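Local coordinates for protein of unknown function with a Fic domain (Bacteroides thetaiotaomicron VPI-5482, PDB 3CUC), which is of unknown function but carries a Fic/DOC-family domain within a largely helical single-chain fold, at residues K85-D90 with P94-F99. Numbering follows the deposited sequence.
Sequences KQEAQD and PLTESF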
loop_
_atom_site.group_PDB
_atom_site.type_symbol
_atom_site.label_atom_id
_atom_site.label_comp_id
_atom_site.label_asym_id
_atom_site.label_seq_id
_atom_site.Cartn_x
_atom_site.Cartn_y
_atom_site.Cartn_z
ATOM N N LYS A 85 -10.948 0.904 -0.671
ATOM C CA LYS A 85 -11.898 0.731 0.425
ATOM C C LYS A 85 -13.161 0.036 -0.084
ATOM O O LYS A 85 -13.599 -0.975 0.473
ATOM C CB LYS A 85 -12.252 2.074 1.067
ATOM C CG LYS A 85 -11.173 2.597 2.009
ATOM C CD LYS A 85 -11.252 4.106 2.213
ATOM C CE LYS A 85 -12.352 4.503 3.171
ATOM N NZ LYS A 85 -12.350 5.967 3.393
ATOM N N GLN A 86 -13.721 0.567 -1.165
ATOM C CA GLN A 86 -14.937 0.027 -1.758
ATOM C C GLN A 86 -14.735 -1.387 -2.293
ATOM O O GLN A 86 -15.595 -2.252 -2.113
ATOM C CB GLN A 86 -15.407 0.938 -2.884
ATOM C CG GLN A 86 -16.719 0.529 -3.489
ATOM C CD GLN A 86 -17.250 1.567 -4.433
ATOM O OE1 GLN A 86 -17.241 1.379 -5.646
ATOM N NE2 GLN A 86 -17.704 2.686 -3.886
ATOM N N GLU A 87 -13.605 -1.612 -2.954
ATOM C CA GLU A 87 -13.288 -2.932 -3.485
ATOM C C GLU A 87 -13.139 -3.908 -2.325
ATOM O O GLU A 87 -13.742 -4.971 -2.346
ATOM C CB GLU A 87 -12.013 -2.905 -4.336
ATOM C CG GLU A 87 -11.921 -4.027 -5.375
ATOM C CD GLU A 87 -12.763 -3.779 -6.618
ATOM O OE1 GLU A 87 -13.591 -2.842 -6.608
ATOM O OE2 GLU A 87 -12.597 -4.530 -7.608
ATOM N N ALA A 88 -12.360 -3.530 -1.313
ATOM C CA ALA A 88 -12.165 -4.361 -0.120
ATOM C C ALA A 88 -13.476 -4.677 0.613
ATOM O O ALA A 88 -13.689 -5.805 1.039
ATOM C CB ALA A 88 -11.190 -3.696 0.840
ATOM N N GLN A 89 -14.350 -3.688 0.767
ATOM C CA GLN A 89 -15.590 -3.898 1.518
ATOM C C GLN A 89 -16.506 -4.923 0.857
ATOM O O GLN A 89 -17.208 -5.655 1.552
ATOM C CB GLN A 89 -16.342 -2.583 1.728
ATOM C CG GLN A 89 -15.762 -1.718 2.842
ATOM C CD GLN A 89 -16.063 -0.236 2.638
ATOM O OE1 GLN A 89 -17.118 0.120 2.108
ATOM N NE2 GLN A 89 -15.133 0.632 3.047
ATOM N N ASP A 90 -16.504 -4.974 -0.473
ATOM C CA ASP A 90 -17.264 -5.992 -1.191
ATOM C C ASP A 90 -16.496 -7.308 -1.112
ATOM O O ASP A 90 -15.746 -7.666 -2.019
ATOM C CB ASP A 90 -17.508 -5.588 -2.645
ATOM C CG ASP A 90 -18.389 -6.578 -3.386
ATOM O OD1 ASP A 90 -18.709 -7.657 -2.834
ATOM O OD2 ASP A 90 -18.772 -6.277 -4.530
ATOM N N PRO A 94 -13.206 -10.839 -5.965
ATOM C CA PRO A 94 -11.793 -11.209 -5.946
ATOM C C PRO A 94 -10.893 -10.128 -6.537
ATOM O O PRO A 94 -11.345 -9.296 -7.334
ATOM C CB PRO A 94 -11.752 -12.463 -6.816
ATOM C CG PRO A 94 -12.886 -12.313 -7.740
ATOM C CD PRO A 94 -13.958 -11.616 -6.966
ATOM N N LEU A 95 -9.623 -10.150 -6.137
ATOM C CA LEU A 95 -8.631 -9.215 -6.658
ATOM C C LEU A 95 -8.427 -9.481 -8.145
ATOM O O LEU A 95 -8.132 -10.605 -8.554
ATOM C CB LEU A 95 -7.304 -9.357 -5.900
ATOM C CG LEU A 95 -6.212 -8.335 -6.220
ATOM C CD1 LEU A 95 -6.720 -6.934 -5.981
ATOM C CD2 LEU A 95 -4.976 -8.608 -5.381
ATOM N N THR A 96 -8.603 -8.447 -8.952
ATOM C CA THR A 96 -8.547 -8.594 -10.396
ATOM C C THR A 96 -7.401 -7.780 -10.972
ATOM O O THR A 96 -7.034 -6.732 -10.431
ATOM C CB THR A 96 -9.855 -8.116 -11.024
ATOM O OG1 THR A 96 -10.191 -6.836 -10.480
ATOM C CG2 THR A 96 -10.981 -9.098 -10.727
ATOM N N GLU A 97 -6.833 -8.268 -12.073
ATOM C CA GLU A 97 -5.836 -7.496 -12.812
ATOM C C GLU A 97 -6.436 -6.172 -13.279
ATOM O O GLU A 97 -5.762 -5.149 -13.243
ATOM C CB GLU A 97 -5.292 -8.278 -14.011
ATOM C CG GLU A 97 -4.377 -9.434 -13.647
ATOM C CD GLU A 97 -3.822 -10.140 -14.869
ATOM O OE1 GLU A 97 -3.058 -9.500 -15.624
ATOM O OE2 GLU A 97 -4.143 -11.334 -15.064
ATOM N N SER A 98 -7.701 -6.185 -13.693
ATOM C CA SER A 98 -8.347 -4.970 -14.194
ATOM C C SER A 98 -8.508 -3.910 -13.115
ATOM O O SER A 98 -8.399 -2.719 -13.406
ATOM C CB SER A 98 -9.700 -5.282 -14.829
ATOM O OG SER A 98 -10.390 -6.270 -14.088
ATOM N N PHE A 99 -8.753 -4.329 -11.874
ATOM C CA PHE A 99 -8.835 -3.372 -10.769
ATOM C C PHE A 99 -7.485 -2.700 -10.541
ATOM O O PHE A 99 -7.428 -1.488 -10.336
ATOM C CB PHE A 99 -9.313 -4.033 -9.469
ATOM C CG PHE A 99 -9.297 -3.101 -8.277
ATOM C CD1 PHE A 99 -10.250 -2.095 -8.158
ATOM C CD2 PHE A 99 -8.321 -3.220 -7.288
ATOM C CE1 PHE A 99 -10.236 -1.227 -7.073
ATOM C CE2 PHE A 99 -8.298 -2.354 -6.202
ATOM C CZ PHE A 99 -9.258 -1.359 -6.090
#
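Glu87 lies along one face of the Phe99 ring where a short loop connects two consecutive helices, 68-89 and 97-107, of this mostly helical Fic-domain protein. From CB outward the glutamate crosses the ring face, its carboxylate oxygens reaching past the rim. Glu87 CB stands 3.6 Å from Phe99 CZ, at the far end of the phenyl group. Glu87 CG sits almost over the middle, 3.7 Å from the Phe99 ring centroid and 11° off its normal, a CH-pi contact. A bend at chi2 (78°) carries CD over the ring, and with chi3 near zero the carboxylate stacks on it, the planes 11° apart. CD of Glu87 lies over Phe99 CD1, 3.4 Å away, and OE2 passes beyond the rim near CD1 and CG, on the side of the phenylalanine's CB; the two side chains therefore run in opposite directions. Glu87 OE1 projects past the CD1-CE1 edge, 3.8 Å from Phe99 CE1, and is salt-bridged to Arg93 NH1 of the connecting loop. Met83 and Ile84 of helix 68-89 also touch Phe99, while Phe209 of helix 199-213 packs against Glu87. Thr96, at the N-cap, caps the start of the helix that carries the ring: its OG1 accepts a hydrogen bond from Phe99 N at 3.2 Å.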